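Local coordinates for protein giardin subunit alpha-1 (Giardia intestinalis, PDB 4EVF) that binds calcium and, in a calcium-dependent way, phospholipids such as phosphatidylserine, as an annexin of the parasite cytoskeleton involved in attachment to the intestinal mucosa, at residues 134-140 against 212-217; 159-163 against 192-197. All coordinates share one frame; numbering follows the deposited sequence.

Contact 1 (134-140 against 212-217)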
ATOM      1  N   GLU A 134      17.469 -11.570   9.525  1.00 23.23           N
ATOM      2  CA  GLU A 134      16.277 -12.351   9.204  1.00 22.09           C
ATOM      3  C   GLU A 134      15.953 -12.260   7.718  1.00 21.24           C
ATOM      4  O   GLU A 134      16.299 -11.289   7.040  1.00 18.43           O
ATOM      5  CB  GLU A 134      15.067 -11.876  10.015  1.00 25.33           C
ATOM      6  CG  GLU A 134      15.029 -12.355  11.465  1.00 27.01           C
ATOM      7  CD  GLU A 134      13.669 -12.124  12.111  1.00 32.43           C
ATOM      8  OE1 GLU A 134      13.363 -10.962  12.468  1.00 27.78           O
ATOM      9  OE2 GLU A 134      12.907 -13.108  12.260  1.00 29.31           O
ATOM     10  N   ASP A 135      15.267 -13.271   7.210  1.00 19.93           N
ATOM     11  CA  ASP A 135      14.987 -13.307   5.780  1.00 21.92           C
ATOM     12  C   ASP A 135      14.055 -12.188   5.319  1.00 20.84           C
ATOM     13  O   ASP A 135      14.153 -11.743   4.182  1.00 18.17           O
ATOM     14  CB  ASP A 135      14.461 -14.675   5.366  1.00 17.09           C
ATOM     15  CG  ASP A 135      15.555 -15.728   5.341  1.00 22.54           C
ATOM     16  OD1 ASP A 135      15.245 -16.907   5.073  1.00 19.85           O
ATOM     17  OD2 ASP A 135      16.727 -15.369   5.575  1.00 20.13           O
ATOM     18  N   TRP A 136      13.159 -11.724   6.192  1.00 21.06           N
ATOM     19  CA  TRP A 136      12.285 -10.615   5.807  1.00 20.60           C
ATOM     20  C   TRP A 136      13.080  -9.333   5.540  1.00 20.72           C
ATOM     21  O   TRP A 136      12.766  -8.582   4.614  1.00 17.99           O
ATOM     22  CB  TRP A 136      11.150 -10.388   6.825  1.00 18.90           C
ATOM     23  CG  TRP A 136      11.573  -9.805   8.143  1.00 20.10           C
ATOM     24  CD1 TRP A 136      11.845 -10.486   9.296  1.00 22.55           C
ATOM     25  CD2 TRP A 136      11.740  -8.416   8.450  1.00 21.40           C
ATOM     26  NE1 TRP A 136      12.187  -9.607  10.296  1.00 23.83           N
ATOM     27  CE2 TRP A 136      12.125  -8.330   9.802  1.00 23.29           C
ATOM     28  CE3 TRP A 136      11.600  -7.235   7.712  1.00 23.39           C
ATOM     29  CZ2 TRP A 136      12.384  -7.114  10.425  1.00 22.74           C
ATOM     30  CZ3 TRP A 136      11.852  -6.032   8.337  1.00 23.13           C
ATOM     31  CH2 TRP A 136      12.241  -5.979   9.678  1.00 22.25           C
ATOM     32  N   CYS A 137      14.119  -9.095   6.337  1.00 19.69           N
ATOM     33  CA  CYS A 137      14.988  -7.937   6.130  1.00 20.22           C
ATOM     34  C   CYS A 137      15.650  -8.015   4.765  1.00 18.55           C
ATOM     35  O   CYS A 137      15.688  -7.028   4.032  1.00 19.65           O
ATOM     36  CB  CYS A 137      16.082  -7.874   7.194  1.00 20.67           C
ATOM     37  SG  CYS A 137      15.524  -8.278   8.864  1.00 22.14           S
ATOM     38  N   LEU A 138      16.183  -9.193   4.444  1.00 17.08           N
ATOM     39  CA  LEU A 138      16.917  -9.388   3.197  1.00 19.95           C
ATOM     40  C   LEU A 138      16.006  -9.219   1.979  1.00 17.97           C
ATOM     41  O   LEU A 138      16.406  -8.630   0.968  1.00 21.64           O
ATOM     42  CB  LEU A 138      17.578 -10.770   3.182  1.00 21.09           C
ATOM     43  CG  LEU A 138      18.656 -11.061   4.235  1.00 21.09           C
ATOM     44  CD1 LEU A 138      19.135 -12.491   4.122  1.00 24.27           C
ATOM     45  CD2 LEU A 138      19.825 -10.096   4.081  1.00 24.41           C
ATOM     46  N   LEU A 139      14.785  -9.740   2.068  1.00 18.68           N
ATOM     47  CA  LEU A 139      13.813  -9.551   0.991  1.00 20.28           C
ATOM     48  C   LEU A 139      13.436  -8.088   0.831  1.00 19.72           C
ATOM     49  O   LEU A 139      13.320  -7.606  -0.297  1.00 21.48           O
ATOM     50  CB  LEU A 139      12.563 -10.420   1.184  1.00 17.18           C
ATOM     51  CG  LEU A 139      11.488 -10.339   0.086  1.00 17.26           C
ATOM     52  CD1 LEU A 139      12.018 -10.698  -1.301  1.00 16.79           C
ATOM     53  CD2 LEU A 139      10.314 -11.253   0.448  1.00 16.91           C
ATOM     54  N   MET A 140      13.240  -7.374   1.940  1.00 18.36           N
ATOM     55  CA  MET A 140      12.856  -5.961   1.843  1.00 21.78           C
ATOM     56  C   MET A 140      13.961  -5.109   1.226  1.00 19.08           C
ATOM     57  O   MET A 140      13.689  -4.192   0.442  1.00 19.75           O
ATOM     58  CB  MET A 140      12.414  -5.384   3.194  1.00 16.44           C
ATOM     59  CG  MET A 140      10.993  -5.805   3.571  1.00 19.89           C
ATOM     60  SD  MET A 140      10.360  -4.899   5.001  1.00 24.03           S
ATOM     61  CE  MET A 140       8.871  -5.844   5.364  1.00 16.26           C
ATOM     62  N   THR A 212       7.153 -12.442  11.079  1.00 22.55           N
ATOM     63  CA  THR A 212       7.445 -11.374  10.122  1.00 18.68           C
ATOM     64  C   THR A 212       7.987 -11.913   8.785  1.00 23.34           C
ATOM     65  O   THR A 212       7.663 -11.375   7.713  1.00 18.55           O
ATOM     66  CB  THR A 212       8.389 -10.298  10.726  1.00 24.46           C
ATOM     67  OG1 THR A 212       7.841  -9.806  11.961  1.00 25.02           O
ATOM     68  CG2 THR A 212       8.555  -9.119   9.755  1.00 21.52           C
ATOM     69  N   ASP A 213       8.788 -12.978   8.839  1.00 19.04           N
ATOM     70  CA  ASP A 213       9.233 -13.626   7.598  1.00 22.62           C
ATOM     71  C   ASP A 213       8.009 -14.011   6.807  1.00 21.46           C
ATOM     72  O   ASP A 213       7.889 -13.683   5.623  1.00 19.12           O
ATOM     73  CB  ASP A 213      10.036 -14.901   7.852  1.00 17.12           C
ATOM     74  CG  ASP A 213      11.455 -14.634   8.315  1.00 21.19           C
ATOM     75  OD1 ASP A 213      12.001 -13.535   8.050  1.00 20.64           O
ATOM     76  OD2 ASP A 213      12.026 -15.545   8.949  1.00 21.50           O
ATOM     77  N   TYR A 214       7.104 -14.727   7.477  1.00 18.90           N
ATOM     78  CA  TYR A 214       5.888 -15.176   6.839  1.00 19.27           C
ATOM     79  C   TYR A 214       5.113 -14.039   6.173  1.00 20.14           C
ATOM     80  O   TYR A 214       4.810 -14.091   4.978  1.00 19.59           O
ATOM     81  CB  TYR A 214       4.974 -15.897   7.842  1.00 21.80           C
ATOM     82  CG  TYR A 214       3.641 -16.213   7.229  1.00 19.88           C
ATOM     83  CD1 TYR A 214       3.490 -17.316   6.399  1.00 21.62           C
ATOM     84  CD2 TYR A 214       2.539 -15.388   7.443  1.00 23.08           C
ATOM     85  CE1 TYR A 214       2.282 -17.608   5.812  1.00 23.02           C
ATOM     86  CE2 TYR A 214       1.324 -15.667   6.864  1.00 24.07           C
ATOM     87  CZ  TYR A 214       1.202 -16.779   6.041  1.00 27.23           C
ATOM     88  OH  TYR A 214      -0.002 -17.078   5.453  1.00 27.09           O
ATOM     89  N   TYR A 215       4.762 -13.027   6.955  1.00 18.16           N
ATOM     90  CA  TYR A 215       3.947 -11.941   6.432  1.00 20.34           C
ATOM     91  C   TYR A 215       4.644 -11.180   5.316  1.00 22.04           C
ATOM     92  O   TYR A 215       3.991 -10.738   4.376  1.00 16.34           O
ATOM     93  CB  TYR A 215       3.481 -11.000   7.543  1.00 22.30           C
ATOM     94  CG  TYR A 215       2.497 -11.690   8.452  1.00 23.11           C
ATOM     95  CD1 TYR A 215       1.263 -12.096   7.966  1.00 24.83           C
ATOM     96  CD2 TYR A 215       2.823 -11.983   9.773  1.00 24.67           C
ATOM     97  CE1 TYR A 215       0.363 -12.762   8.774  1.00 25.99           C
ATOM     98  CE2 TYR A 215       1.932 -12.644  10.595  1.00 26.17           C
ATOM     99  CZ  TYR A 215       0.704 -13.025  10.091  1.00 28.75           C
ATOM    100  OH  TYR A 215      -0.192 -13.681  10.893  1.00 35.34           O
ATOM    101  N   THR A 216       5.961 -11.057   5.409  1.00 19.78           N
ATOM    102  CA  THR A 216       6.713 -10.344   4.370  1.00 21.50           C
ATOM    103  C   THR A 216       6.613 -11.070   3.029  1.00 17.32           C
ATOM    104  O   THR A 216       6.299 -10.451   1.995  1.00 16.82           O
ATOM    105  CB  THR A 216       8.201 -10.145   4.750  1.00 21.03           C
ATOM    106  OG1 THR A 216       8.305  -9.332   5.925  1.00 19.66           O
ATOM    107  CG2 THR A 216       8.953  -9.465   3.609  1.00 22.46           C
ATOM    108  N   PHE A 217       6.875 -12.376   3.034  1.00 16.64           N
ATOM    109  CA  PHE A 217       6.786 -13.170   1.802  1.00 18.87           C
ATOM    110  C   PHE A 217       5.342 -13.310   1.305  1.00 19.52           C
ATOM    111  O   PHE A 217       5.075 -13.355   0.095  1.00 16.46           O
ATOM    112  CB  PHE A 217       7.439 -14.546   1.990  1.00 20.28           C
ATOM    113  CG  PHE A 217       8.940 -14.525   1.898  1.00 18.93           C
ATOM    114  CD1 PHE A 217       9.706 -14.105   2.975  1.00 18.41           C
ATOM    115  CD2 PHE A 217       9.585 -14.939   0.744  1.00 18.93           C
ATOM    116  CE1 PHE A 217      11.090 -14.081   2.904  1.00 14.35           C
ATOM    117  CE2 PHE A 217      10.968 -14.918   0.656  1.00 18.81           C
ATOM    118  CZ  PHE A 217      11.723 -14.492   1.749  1.00 19.97           C
TER
HETATM  119  O   HOH W   1      10.169 -13.671  11.432  1.00 21.76           O
HETATM  120  O   HOH W   2      14.675 -15.446   8.946  1.00 22.75           O
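Trp-136 and Thr-216 meet where two helices of the all-helical annexin fold pack side by side, one from the predicted second repeat and one from the third. The short segments 135-140 and 212-217 run nearly in the same direction, 29° apart, with their axes 8.8 Å from each other. Trp-136 buries the most surface of any residue here: Thr-212 lays its CG2 methyl over one face of the indole as a CH-pi contact, 3.4 Å from the centroid of the five-membered ring, while Cys-137 SG covers the opposite face. The tryptophan CG sits between its own backbone N and carbonyl carbon (chi1 71°), and in this setting NE1 can turn back to donate to OE1 of the N-cap residue Glu-134, approaching from above the carboxylate plane.

At the first turn, Asp-213 OD1 accepts from Trp-136 N at 2.8 Å through a bent bond (139° at the hydrogen). Two waters bridge the same end: one links Glu-134 OE2 to Asp-213 N, the other Asp-135 N to Asp-213 OD2. They may also ease the approach of the Glu-134 and Asp-213 carboxylates.

Farther along, Leu-139 sets its CD2 methyl almost exactly over the centre of the Phe-217 ring, 3.5 Å from its centroid; Tyr-209 stacks with the same ring. Between these two aromatic contacts lies Thr-216, whose OG1 comes within 3.2 Å of Trp-136 CB. Thr-216 OG1 donates back within its own helix to Thr-212 O at 2.8 Å, from the face of the carbonyl opposite to the one Thr-216 N uses.

Contact 2 (159-163 against 192-197)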
ATOM      1  N   ALA A 159       8.490 -22.950 -11.710  1.00 26.12           N
ATOM      2  CA  ALA A 159       7.721 -23.429 -10.571  1.00 27.22           C
ATOM      3  C   ALA A 159       8.387 -24.651  -9.925  1.00 28.28           C
ATOM      4  O   ALA A 159       8.400 -24.780  -8.702  1.00 28.38           O
ATOM      5  CB  ALA A 159       6.299 -23.745 -10.981  1.00 26.10           C
ATOM      6  N   GLN A 160       8.942 -25.543 -10.744  1.00 26.28           N
ATOM      7  CA  GLN A 160       9.664 -26.716 -10.226  1.00 27.35           C
ATOM      8  C   GLN A 160      10.919 -26.335  -9.434  1.00 27.47           C
ATOM      9  O   GLN A 160      11.122 -26.826  -8.326  1.00 26.17           O
ATOM     10  CB  GLN A 160      10.003 -27.699 -11.358  1.00 32.21           C
ATOM     11  CG  GLN A 160      10.986 -28.819 -10.977  1.00 32.93           C
ATOM     12  CD  GLN A 160      10.378 -29.898 -10.071  1.00 40.33           C
ATOM     13  OE1 GLN A 160       9.438 -29.647  -9.308  1.00 40.70           O
ATOM     14  NE2 GLN A 160      10.919 -31.107 -10.161  1.00 40.87           N
ATOM     15  N   ARG A 161      11.757 -25.460  -9.992  1.00 24.90           N
ATOM     16  CA  ARG A 161      12.919 -24.948  -9.254  1.00 29.93           C
ATOM     17  C   ARG A 161      12.486 -24.259  -7.954  1.00 25.26           C
ATOM     18  O   ARG A 161      13.152 -24.379  -6.925  1.00 30.59           O
ATOM     19  CB  ARG A 161      13.751 -23.969 -10.098  1.00 25.63           C
ATOM     20  CG  ARG A 161      14.355 -24.557 -11.370  1.00 28.71           C
ATOM     21  CD  ARG A 161      15.393 -23.604 -11.983  1.00 30.37           C
ATOM     22  NE  ARG A 161      15.070 -23.181 -13.349  1.00 39.87           N
ATOM     23  CZ  ARG A 161      15.244 -23.934 -14.434  1.00 40.88           C
ATOM     24  NH1 ARG A 161      15.718 -25.172 -14.322  1.00 39.42           N
ATOM     25  NH2 ARG A 161      14.939 -23.452 -15.636  1.00 44.21           N
ATOM     26  N   LEU A 162      11.376 -23.530  -8.016  1.00 24.09           N
ATOM     27  CA  LEU A 162      10.853 -22.810  -6.854  1.00 25.47           C
ATOM     28  C   LEU A 162      10.441 -23.822  -5.790  1.00 26.05           C
ATOM     29  O   LEU A 162      10.849 -23.722  -4.634  1.00 24.59           O
ATOM     30  CB  LEU A 162       9.651 -21.943  -7.253  1.00 24.36           C
ATOM     31  CG  LEU A 162       9.451 -20.543  -6.646  1.00 28.06           C
ATOM     32  CD1 LEU A 162       7.980 -20.273  -6.294  1.00 18.69           C
ATOM     33  CD2 LEU A 162      10.345 -20.302  -5.434  1.00 18.60           C
ATOM     34  N   ASP A 163       9.630 -24.793  -6.198  1.00 24.55           N
ATOM     35  CA  ASP A 163       9.205 -25.890  -5.323  1.00 26.70           C
ATOM     36  C   ASP A 163      10.383 -26.615  -4.678  1.00 30.38           C
ATOM     37  O   ASP A 163      10.342 -26.949  -3.494  1.00 30.33           O
ATOM     38  CB  ASP A 163       8.351 -26.891  -6.108  1.00 27.17           C
ATOM     39  CG  ASP A 163       8.013 -28.140  -5.301  1.00 31.87           C
ATOM     40  OD1 ASP A 163       7.008 -28.122  -4.558  1.00 27.92           O
ATOM     41  OD2 ASP A 163       8.744 -29.144  -5.425  1.00 34.93           O
ATOM     42  N   ALA A 192       1.321 -22.433 -12.401  1.00 26.37           N
ATOM     43  CA  ALA A 192       1.972 -23.693 -12.716  1.00 26.33           C
ATOM     44  C   ALA A 192       2.322 -24.415 -11.418  1.00 27.99           C
ATOM     45  O   ALA A 192       2.140 -25.630 -11.302  1.00 26.32           O
ATOM     46  CB  ALA A 192       3.213 -23.461 -13.566  1.00 25.17           C
ATOM     47  N   PHE A 193       2.802 -23.652 -10.439  1.00 25.72           N
ATOM     48  CA  PHE A 193       3.149 -24.190  -9.122  1.00 24.75           C
ATOM     49  C   PHE A 193       1.973 -24.948  -8.514  1.00 24.41           C
ATOM     50  O   PHE A 193       2.051 -26.144  -8.241  1.00 25.18           O
ATOM     51  CB  PHE A 193       3.532 -23.044  -8.193  1.00 23.24           C
ATOM     52  CG  PHE A 193       4.283 -23.478  -6.971  1.00 22.63           C
ATOM     53  CD1 PHE A 193       3.605 -23.903  -5.838  1.00 23.76           C
ATOM     54  CD2 PHE A 193       5.670 -23.439  -6.947  1.00 23.16           C
ATOM     55  CE1 PHE A 193       4.300 -24.291  -4.710  1.00 24.18           C
ATOM     56  CE2 PHE A 193       6.370 -23.823  -5.823  1.00 25.02           C
ATOM     57  CZ  PHE A 193       5.686 -24.252  -4.707  1.00 26.25           C
ATOM     58  N   LYS A 194       0.889 -24.214  -8.297  1.00 25.36           N
ATOM     59  CA  LYS A 194      -0.382 -24.763  -7.846  1.00 26.97           C
ATOM     60  C   LYS A 194      -0.795 -26.012  -8.626  1.00 31.13           C
ATOM     61  O   LYS A 194      -1.124 -27.042  -8.033  1.00 30.48           O
ATOM     62  CB  LYS A 194      -1.463 -23.674  -7.925  1.00 30.71           C
ATOM     63  CG  LYS A 194      -2.911 -24.164  -8.018  1.00 40.18           C
ATOM     64  CD  LYS A 194      -3.359 -24.433  -9.470  1.00 36.71           C
ATOM     65  CE  LYS A 194      -3.384 -23.162 -10.321  1.00 37.77           C
ATOM     66  NZ  LYS A 194      -3.533 -23.451 -11.789  1.00 30.63           N
ATOM     67  N   ALA A 195      -0.771 -25.928  -9.954  1.00 31.01           N
ATOM     68  CA  ALA A 195      -1.238 -27.046 -10.775  1.00 31.66           C
ATOM     69  C   ALA A 195      -0.395 -28.309 -10.623  1.00 29.48           C
ATOM     70  O   ALA A 195      -0.927 -29.417 -10.654  1.00 31.46           O
ATOM     71  CB  ALA A 195      -1.341 -26.638 -12.249  1.00 33.28           C
ATOM     72  N   GLN A 196       0.913 -28.161 -10.452  1.00 27.08           N
ATOM     73  CA  GLN A 196       1.772 -29.344 -10.488  1.00 27.82           C
ATOM     74  C   GLN A 196       2.208 -29.881  -9.124  1.00 27.41           C
ATOM     75  O   GLN A 196       2.523 -31.058  -9.000  1.00 28.05           O
ATOM     76  CB  GLN A 196       2.980 -29.132 -11.403  1.00 30.19           C
ATOM     77  CG  GLN A 196       3.901 -27.989 -11.006  1.00 32.00           C
ATOM     78  CD  GLN A 196       4.777 -27.520 -12.162  1.00 31.60           C
ATOM     79  OE1 GLN A 196       6.008 -27.471 -12.051  1.00 33.21           O
ATOM     80  NE2 GLN A 196       4.143 -27.162 -13.277  1.00 34.95           N
ATOM     81  N   ASN A 197       2.211 -29.028  -8.107  1.00 25.12           N
ATOM     82  CA  ASN A 197       2.729 -29.426  -6.803  1.00 24.35           C
ATOM     83  C   ASN A 197       1.617 -29.632  -5.796  1.00 23.80           C
ATOM     84  O   ASN A 197       0.503 -29.158  -5.998  1.00 25.08           O
ATOM     85  CB  ASN A 197       3.703 -28.375  -6.285  1.00 23.72           C
ATOM     86  CG  ASN A 197       4.836 -28.117  -7.254  1.00 26.36           C
ATOM     87  OD1 ASN A 197       5.141 -26.967  -7.583  1.00 26.27           O
ATOM     88  ND2 ASN A 197       5.458 -29.186  -7.727  1.00 21.66           N
TER
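Ala-159 and Phe-193 form the apolar part of a steep helix crossing within the predicted third annexin repeat, where segments 159-163 and 192-196 pass at -72° with their axes 9.5 Å apart. At Ala-159 the backbones approach, its CB lying 3.5 Å from Phe-193 N and also touching the methyl of Ala-192. Phe-193 carries its ring anti to the backbone N (chi1 -163°), which brings the ring against the 159-163 helix. There CE2 reaches Leu-162 CD1 at 3.9 Å, the two side chains crossing at about a right angle. Ile-201, from the next helix, touches both of them.

Polar groups meet the ring and one another without bonding directly. The backbone N of Asp-163 lies at the ring edge, 3.4 Å from Phe-193 CE2, and is already engaged with Ala-159 O inside its helix. Over the centre of one ring face sits Asn-197 OD1. The Asn-197 amide in turn stacks on the Asp-163 carboxylate, their planes 17° apart and Asp-163 OD1 3.5 Å from Asn-197 CG.

The crossing therefore rests on shape and on stacked flat groups, with direct hydrogen bonds between the segments absent.

Contact 2 is nested within the chain loop that contact 1 closes: both helices of 159-163/192-197 are traversed between residues 140 and 212. The two contacts lie on the same side of the chain's centre, their own centres 21 Å apart and their nearest atoms about 8 Å apart, so they do not touch. Helix 171-180 lies next to both, receiving Leu-139 of contact 1 on Phe-178 and Leu-162 of contact 2 on Leu-174 and Phe-177; helix 201-208 likewise touches Phe-217 and Phe-193. Contact 1 thus joins the predicted second and third repeats, whereas contact 2 ties together two helices inside the third.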